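PDB 2PP6: gifsy-2 prophage ATP-binding sugar transporter-like protein from Salmonella typhimurium LT2, which is of unsettled function, possibly ATP binding linked to sugar transport, and folds as a small beta barrel preceded by a long N-terminal helix. Local coordinates for residues D68-R73 and F77-I82; R81-N86 and Q90-E95. All blocks are in the same frame, centred on the assembly; numbering follows the deposited sequence.

Contact 1. Residues D68-R73 and F77-I82; sequences DRVVLR and FTVTRI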
loop_
_atom_site.group_PDB
_atom_site.type_symbol
_atom_site.label_atom_id
_atom_site.label_comp_id
_atom_site.label_asym_id
_atom_site.label_seq_id
_atom_site.Cartn_x
_atom_site.Cartn_y
_atom_site.Cartn_z
ATOM N N ASP A 68 14.083 -17.076 -27.751
ATOM C CA ASP A 68 12.719 -16.680 -28.141
ATOM C C ASP A 68 12.666 -15.429 -28.986
ATOM O O ASP A 68 13.382 -14.457 -28.732
ATOM C CB ASP A 68 11.853 -16.393 -26.911
ATOM C CG ASP A 68 11.459 -17.638 -26.157
ATOM O OD1 ASP A 68 11.795 -18.748 -26.616
ATOM O OD2 ASP A 68 10.802 -17.500 -25.104
ATOM N N ARG A 69 11.806 -15.463 -29.996
ATOM C CA ARG A 69 11.620 -14.302 -30.839
ATOM C C ARG A 69 10.443 -13.588 -30.199
ATOM O O ARG A 69 9.475 -14.220 -29.753
ATOM C CB ARG A 69 11.309 -14.686 -32.288
ATOM C CG ARG A 69 10.138 -15.626 -32.509
ATOM C CD ARG A 69 9.975 -15.858 -34.014
ATOM N NE ARG A 69 9.311 -17.121 -34.348
ATOM C CZ ARG A 69 9.276 -17.645 -35.574
ATOM N NH1 ARG A 69 9.864 -17.018 -36.589
ATOM N NH2 ARG A 69 8.656 -18.803 -35.786
ATOM N N VAL A 70 10.542 -12.268 -30.131
ATOM C CA VAL A 70 9.518 -11.454 -29.518
ATOM C C VAL A 70 9.045 -10.410 -30.497
ATOM O O VAL A 70 9.846 -9.603 -30.947
ATOM C CB VAL A 70 10.086 -10.719 -28.298
ATOM C CG1 VAL A 70 9.044 -9.761 -27.735
ATOM C CG2 VAL A 70 10.546 -11.722 -27.262
ATOM N N VAL A 71 7.760 -10.407 -30.843
ATOM C CA VAL A 71 7.273 -9.376 -31.749
ATOM C C VAL A 71 6.738 -8.238 -30.906
ATOM O O VAL A 71 5.762 -8.398 -30.172
ATOM C CB VAL A 71 6.148 -9.865 -32.653
ATOM C CG1 VAL A 71 5.694 -8.719 -33.544
ATOM C CG2 VAL A 71 6.623 -11.049 -33.482
ATOM N N LEU A 72 7.373 -7.083 -31.011
ATOM C CA LEU A 72 6.967 -5.931 -30.223
ATOM C C LEU A 72 6.849 -4.698 -31.094
ATOM O O LEU A 72 7.786 -4.322 -31.789
ATOM C CB LEU A 72 7.986 -5.708 -29.096
ATOM C CG LEU A 72 8.096 -4.341 -28.430
ATOM C CD1 LEU A 72 6.730 -3.851 -28.015
ATOM C CD2 LEU A 72 8.996 -4.458 -27.226
ATOM N N ARG A 73 5.684 -4.075 -31.052
ATOM C CA ARG A 73 5.424 -2.895 -31.848
ATOM C C ARG A 73 5.719 -3.069 -33.341
ATOM O O ARG A 73 6.114 -2.132 -34.026
ATOM C CB ARG A 73 6.182 -1.713 -31.264
ATOM C CG ARG A 73 5.296 -0.907 -30.361
ATOM C CD ARG A 73 6.048 0.098 -29.530
ATOM N NE ARG A 73 5.100 0.925 -28.789
ATOM C CZ ARG A 73 5.437 1.767 -27.820
ATOM N NH1 ARG A 73 6.712 1.888 -27.471
ATOM N NH2 ARG A 73 4.503 2.487 -27.209
ATOM N N PHE A 77 12.372 -9.235 -32.211
ATOM C CA PHE A 77 13.516 -9.154 -31.326
ATOM C C PHE A 77 13.891 -10.544 -30.865
ATOM O O PHE A 77 13.186 -11.511 -31.124
ATOM C CB PHE A 77 13.200 -8.321 -30.075
ATOM C CG PHE A 77 12.850 -6.885 -30.351
ATOM C CD1 PHE A 77 11.557 -6.524 -30.736
ATOM C CD2 PHE A 77 13.795 -5.881 -30.158
ATOM C CE1 PHE A 77 11.204 -5.178 -30.917
ATOM C CE2 PHE A 77 13.456 -4.523 -30.337
ATOM C CZ PHE A 77 12.157 -4.174 -30.715
ATOM N N THR A 78 15.013 -10.635 -30.171
ATOM C CA THR A 78 15.471 -11.899 -29.637
ATOM C C THR A 78 15.853 -11.642 -28.183
ATOM O O THR A 78 16.533 -10.665 -27.862
ATOM C CB THR A 78 16.679 -12.437 -30.440
ATOM O OG1 THR A 78 16.260 -12.706 -31.784
ATOM C CG2 THR A 78 17.218 -13.724 -29.834
ATOM N N VAL A 79 15.358 -12.497 -27.303
ATOM C CA VAL A 79 15.650 -12.378 -25.893
ATOM C C VAL A 79 17.080 -12.854 -25.697
ATOM O O VAL A 79 17.357 -14.057 -25.754
ATOM C CB VAL A 79 14.697 -13.254 -25.055
ATOM C CG1 VAL A 79 15.177 -13.308 -23.606
ATOM C CG2 VAL A 79 13.293 -12.701 -25.129
ATOM N N THR A 80 17.981 -11.902 -25.471
ATOM C CA THR A 80 19.388 -12.215 -25.270
ATOM C C THR A 80 19.715 -12.568 -23.822
ATOM O O THR A 80 20.632 -13.340 -23.578
ATOM C CB THR A 80 20.279 -11.054 -25.723
ATOM O OG1 THR A 80 20.086 -9.925 -24.860
ATOM C CG2 THR A 80 19.926 -10.664 -27.142
ATOM N N ARG A 81 18.984 -12.006 -22.864
ATOM C CA ARG A 81 19.220 -12.334 -21.460
ATOM C C ARG A 81 17.970 -12.139 -20.614
ATOM O O ARG A 81 17.076 -11.386 -20.973
ATOM C CB ARG A 81 20.385 -11.521 -20.887
ATOM C CG ARG A 81 20.046 -10.123 -20.449
ATOM C CD ARG A 81 21.294 -9.374 -19.984
ATOM N NE ARG A 81 22.198 -9.035 -21.085
ATOM C CZ ARG A 81 23.095 -9.864 -21.618
ATOM N NH1 ARG A 81 23.226 -11.102 -21.154
ATOM N NH2 ARG A 81 23.857 -9.455 -22.624
ATOM N N ILE A 82 17.923 -12.811 -19.473
ATOM C CA ILE A 82 16.754 -12.752 -18.609
ATOM C C ILE A 82 17.065 -12.529 -17.131
ATOM O O ILE A 82 17.681 -13.366 -16.485
ATOM C CB ILE A 82 15.940 -14.070 -18.765
ATOM C CG1 ILE A 82 15.196 -14.064 -20.109
ATOM C CG2 ILE A 82 15.018 -14.279 -17.583
ATOM C CD1 ILE A 82 14.418 -15.346 -20.401
#
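Val-70 and Phe-77 form a hydrogen-bonded antiparallel pair where strand 69-72 meets the start of 77-82, the two strand axes approaching to 4.6 Å at 129° between their directions, a strong twist for neighbours in one sheet. Two backbone bonds close this pair: Val-70 N to Phe-77 O at 2.9 Å, and Phe-77 N to Val-70 O at 2.8 Å. A third runs from Val-79 N to Asp-68 O at 3.1 Å, and between them Arg-69 faces Thr-78 as a non-hydrogen-bonded pair. The alternation sorts the side chains: Arg-69 and Thr-78 lie on the outer, more solvent-accessible face, where the Thr-78 hydroxyl is hydrogen-bonded to Asn-96, while Val-70 and Phe-77 project from the other face and are buried.

On that buried face, Phe-77 contributes most. With CG set beside the backbone N and opposed to the carbonyl carbon (chi1 -62°), one flank of its ring runs along the partner strand. CE1 meets Leu-72 CB at 3.7 Å, and the same edge, not a face, is turned to two carbonyls: CD1 is 3.5 Å from Val-70 O and CE1 3.6 Å from Leu-72 O, both oxygens lying near the ring plane. At the other end, Val-70 and Val-79 touch through one methyl each, CG2 to CG2 at 3.6 Å, the two side chains crossing at a slant. Leu-93 of strand 88-95 also packs on Phe-77; on the adjoining strand 25-29, Ile-29 touches Val-70, while Met-25 and Val-27 touch Leu-72. Backbone bonds between Arg-69 and Asn-30 and between Val-71 and Asn-28 continue the sheet beyond strand 69-72, so this twisted beta hairpin, apolar on its inner face, lies at the closure of an antiparallel beta barrel.

Contact 2. Residues R81-N86 and Q90-E95; sequences RIRRFN and QLTLEE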
loop_
_atom_site.group_PDB
_atom_site.type_symbol
_atom_site.label_atom_id
_atom_site.label_comp_id
_atom_site.label_asym_id
_atom_site.label_seq_id
_atom_site.Cartn_x
_atom_site.Cartn_y
_atom_site.Cartn_z
ATOM N N ARG A 81 18.984 -12.006 -22.864
ATOM C CA ARG A 81 19.220 -12.334 -21.460
ATOM C C ARG A 81 17.970 -12.139 -20.614
ATOM O O ARG A 81 17.076 -11.386 -20.973
ATOM C CB ARG A 81 20.385 -11.521 -20.887
ATOM C CG ARG A 81 20.046 -10.123 -20.449
ATOM C CD ARG A 81 21.294 -9.374 -19.984
ATOM N NE ARG A 81 22.198 -9.035 -21.085
ATOM C CZ ARG A 81 23.095 -9.864 -21.618
ATOM N NH1 ARG A 81 23.226 -11.102 -21.154
ATOM N NH2 ARG A 81 23.857 -9.455 -22.624
ATOM N N ILE A 82 17.923 -12.811 -19.473
ATOM C CA ILE A 82 16.754 -12.752 -18.609
ATOM C C ILE A 82 17.065 -12.529 -17.131
ATOM O O ILE A 82 17.681 -13.366 -16.485
ATOM C CB ILE A 82 15.940 -14.070 -18.765
ATOM C CG1 ILE A 82 15.196 -14.064 -20.109
ATOM C CG2 ILE A 82 15.018 -14.279 -17.583
ATOM C CD1 ILE A 82 14.418 -15.346 -20.401
ATOM N N ARG A 83 16.632 -11.404 -16.589
ATOM C CA ARG A 83 16.861 -11.128 -15.172
ATOM C C ARG A 83 15.561 -11.229 -14.382
ATOM O O ARG A 83 14.551 -11.728 -14.867
ATOM C CB ARG A 83 17.451 -9.740 -14.998
ATOM C CG ARG A 83 18.841 -9.659 -15.510
ATOM C CD ARG A 83 19.134 -8.304 -16.080
ATOM N NE ARG A 83 20.437 -8.318 -16.729
ATOM C CZ ARG A 83 20.914 -7.323 -17.467
ATOM N NH1 ARG A 83 20.183 -6.225 -17.650
ATOM N NH2 ARG A 83 22.124 -7.426 -18.010
ATOM N N ARG A 84 15.591 -10.772 -13.146
ATOM C CA ARG A 84 14.394 -10.805 -12.351
ATOM C C ARG A 84 14.089 -9.402 -11.886
ATOM O O ARG A 84 14.993 -8.595 -11.629
ATOM C CB ARG A 84 14.560 -11.747 -11.163
ATOM C CG ARG A 84 13.697 -12.985 -11.275
ATOM C CD ARG A 84 14.048 -13.780 -12.519
ATOM N NE ARG A 84 12.881 -14.446 -13.095
ATOM C CZ ARG A 84 12.938 -15.304 -14.109
ATOM N NH1 ARG A 84 14.110 -15.605 -14.656
ATOM N NH2 ARG A 84 11.824 -15.847 -14.585
ATOM N N PHE A 85 12.803 -9.095 -11.830
ATOM C CA PHE A 85 12.366 -7.796 -11.374
ATOM C C PHE A 85 11.185 -8.106 -10.481
ATOM O O PHE A 85 10.068 -8.308 -10.960
ATOM C CB PHE A 85 11.931 -6.926 -12.543
ATOM C CG PHE A 85 11.606 -5.526 -12.147
ATOM C CD1 PHE A 85 12.613 -4.585 -12.011
ATOM C CD2 PHE A 85 10.294 -5.153 -11.877
ATOM C CE1 PHE A 85 12.323 -3.279 -11.611
ATOM C CE2 PHE A 85 9.987 -3.855 -11.475
ATOM C CZ PHE A 85 11.007 -2.913 -11.342
ATOM N N ASN A 86 11.450 -8.162 -9.179
ATOM C CA ASN A 86 10.426 -8.477 -8.196
ATOM C C ASN A 86 9.765 -9.780 -8.614
ATOM O O ASN A 86 8.535 -9.910 -8.600
ATOM C CB ASN A 86 9.390 -7.360 -8.122
ATOM C CG ASN A 86 10.014 -6.019 -7.815
ATOM O OD1 ASN A 86 10.843 -5.517 -8.573
ATOM N ND2 ASN A 86 9.631 -5.434 -6.692
ATOM N N GLN A 90 12.605 -10.127 -16.596
ATOM C CA GLN A 90 12.979 -8.879 -17.218
ATOM C C GLN A 90 13.809 -9.309 -18.416
ATOM O O GLN A 90 14.903 -9.833 -18.243
ATOM C CB GLN A 90 13.817 -8.017 -16.303
ATOM C CG GLN A 90 14.437 -6.913 -17.092
ATOM C CD GLN A 90 15.134 -5.925 -16.236
ATOM O OE1 GLN A 90 14.500 -5.135 -15.550
ATOM N NE2 GLN A 90 16.461 -5.959 -16.256
ATOM N N LEU A 91 13.283 -9.088 -19.619
ATOM C CA LEU A 91 13.957 -9.501 -20.839
ATOM C C LEU A 91 14.769 -8.428 -21.572
ATOM O O LEU A 91 14.347 -7.271 -21.706
ATOM C CB LEU A 91 12.928 -10.078 -21.812
ATOM C CG LEU A 91 11.815 -10.959 -21.231
ATOM C CD1 LEU A 91 10.939 -11.494 -22.374
ATOM C CD2 LEU A 91 12.409 -12.105 -20.432
ATOM N N THR A 92 15.946 -8.824 -22.042
ATOM C CA THR A 92 16.788 -7.925 -22.814
ATOM C C THR A 92 16.574 -8.403 -24.237
ATOM O O THR A 92 16.860 -9.559 -24.562
ATOM C CB THR A 92 18.274 -8.044 -22.444
ATOM O OG1 THR A 92 18.476 -7.537 -21.119
ATOM C CG2 THR A 92 19.125 -7.247 -23.426
ATOM N N LEU A 93 16.055 -7.505 -25.069
ATOM C CA LEU A 93 15.733 -7.821 -26.452
ATOM C C LEU A 93 16.614 -7.118 -27.468
ATOM O O LEU A 93 16.899 -5.923 -27.337
ATOM C CB LEU A 93 14.292 -7.420 -26.736
ATOM C CG LEU A 93 13.252 -7.660 -25.659
ATOM C CD1 LEU A 93 11.939 -7.014 -26.061
ATOM C CD2 LEU A 93 13.078 -9.143 -25.471
ATOM N N GLU A 94 17.009 -7.863 -28.497
ATOM C CA GLU A 94 17.827 -7.320 -29.576
ATOM C C GLU A 94 17.088 -7.441 -30.911
ATOM O O GLU A 94 16.415 -8.444 -31.165
ATOM C CB GLU A 94 19.170 -8.055 -29.651
ATOM C CG GLU A 94 20.043 -7.865 -28.414
ATOM C CD GLU A 94 20.372 -6.405 -28.128
ATOM O OE1 GLU A 94 20.935 -6.123 -27.046
ATOM O OE2 GLU A 94 20.076 -5.540 -28.980
ATOM N N GLU A 95 17.206 -6.409 -31.748
ATOM C CA GLU A 95 16.572 -6.379 -33.069
ATOM C C GLU A 95 17.043 -7.574 -33.912
ATOM O O GLU A 95 18.064 -8.195 -33.618
ATOM C CB GLU A 95 16.936 -5.087 -33.796
ATOM C CG GLU A 95 16.952 -3.853 -32.912
ATOM C CD GLU A 95 15.758 -2.942 -33.133
ATOM O OE1 GLU A 95 15.680 -1.904 -32.441
ATOM O OE2 GLU A 95 14.902 -3.256 -33.994
#
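Arg-83 and Gln-90 are joined by two backbone hydrogen bonds, Arg-83 N to Gln-90 O at 2.9 Å and Gln-90 N to Arg-83 O at 3.1 Å. Thr-92 N adds a bond to Arg-81 O at 3.0 Å. The strand axes come within 4.8 Å, with 151° between their directions, nearer antiparallel than in the hairpin of strands 69-72 and 75-85.

Apolar contact is confined to the non-hydrogen-bonded pair Ile-82 and Leu-91. These side chains lie alongside each other and point the same way, Ile-82 CG1 meeting Leu-91 CD2 at 3.4 Å; Leu-91 also packs on Val-57 and Pro-64.

On the other face Arg-81, Arg-83, Gln-90 and Thr-92 touch without a side-chain hydrogen bond across the pair. Gln-90, its CG opposed to the backbone N (chi1 167°), reaches out extended between two partners. Its NE2 is 3.6 Å from Arg-83 CD and sits at the guanidinium edge, the amide and guanidinium planes 70° apart, while its OE1 approaches the ring of Phe-85, 4.0 Å from Phe-85 CD1. Arg-81 runs beside Thr-92, its CG and CD against the hydroxyl, which itself has a weak hydrogen bond with Asn-54. Together these features describe a two-stranded antiparallel beta hairpin of the barrel wall, with an aliphatic face and an arginine-rich one.

Overall arrangement
Contacts 1 and 2 follow one another along the chain, their centres about 9 Å apart on the same side of the chain's centre. Strand 75-85 serves both: it pairs with 69-72 in contact 1 and with 88-95 in contact 2, and the contacts share Arg-81 and Ile-82. The sheet continues between them, with probable bonds from Thr-78 N to Glu-94 O and from Thr-80 N to Thr-92 O, each 2.8 Å. Since Thr-92 N bonds instead to Arg-81 O, the register slips by one residue at Thr-80 and Arg-81, consistent with a classic beta bulge. Two successive hairpins thus form a three-stranded meander in the antiparallel barrel.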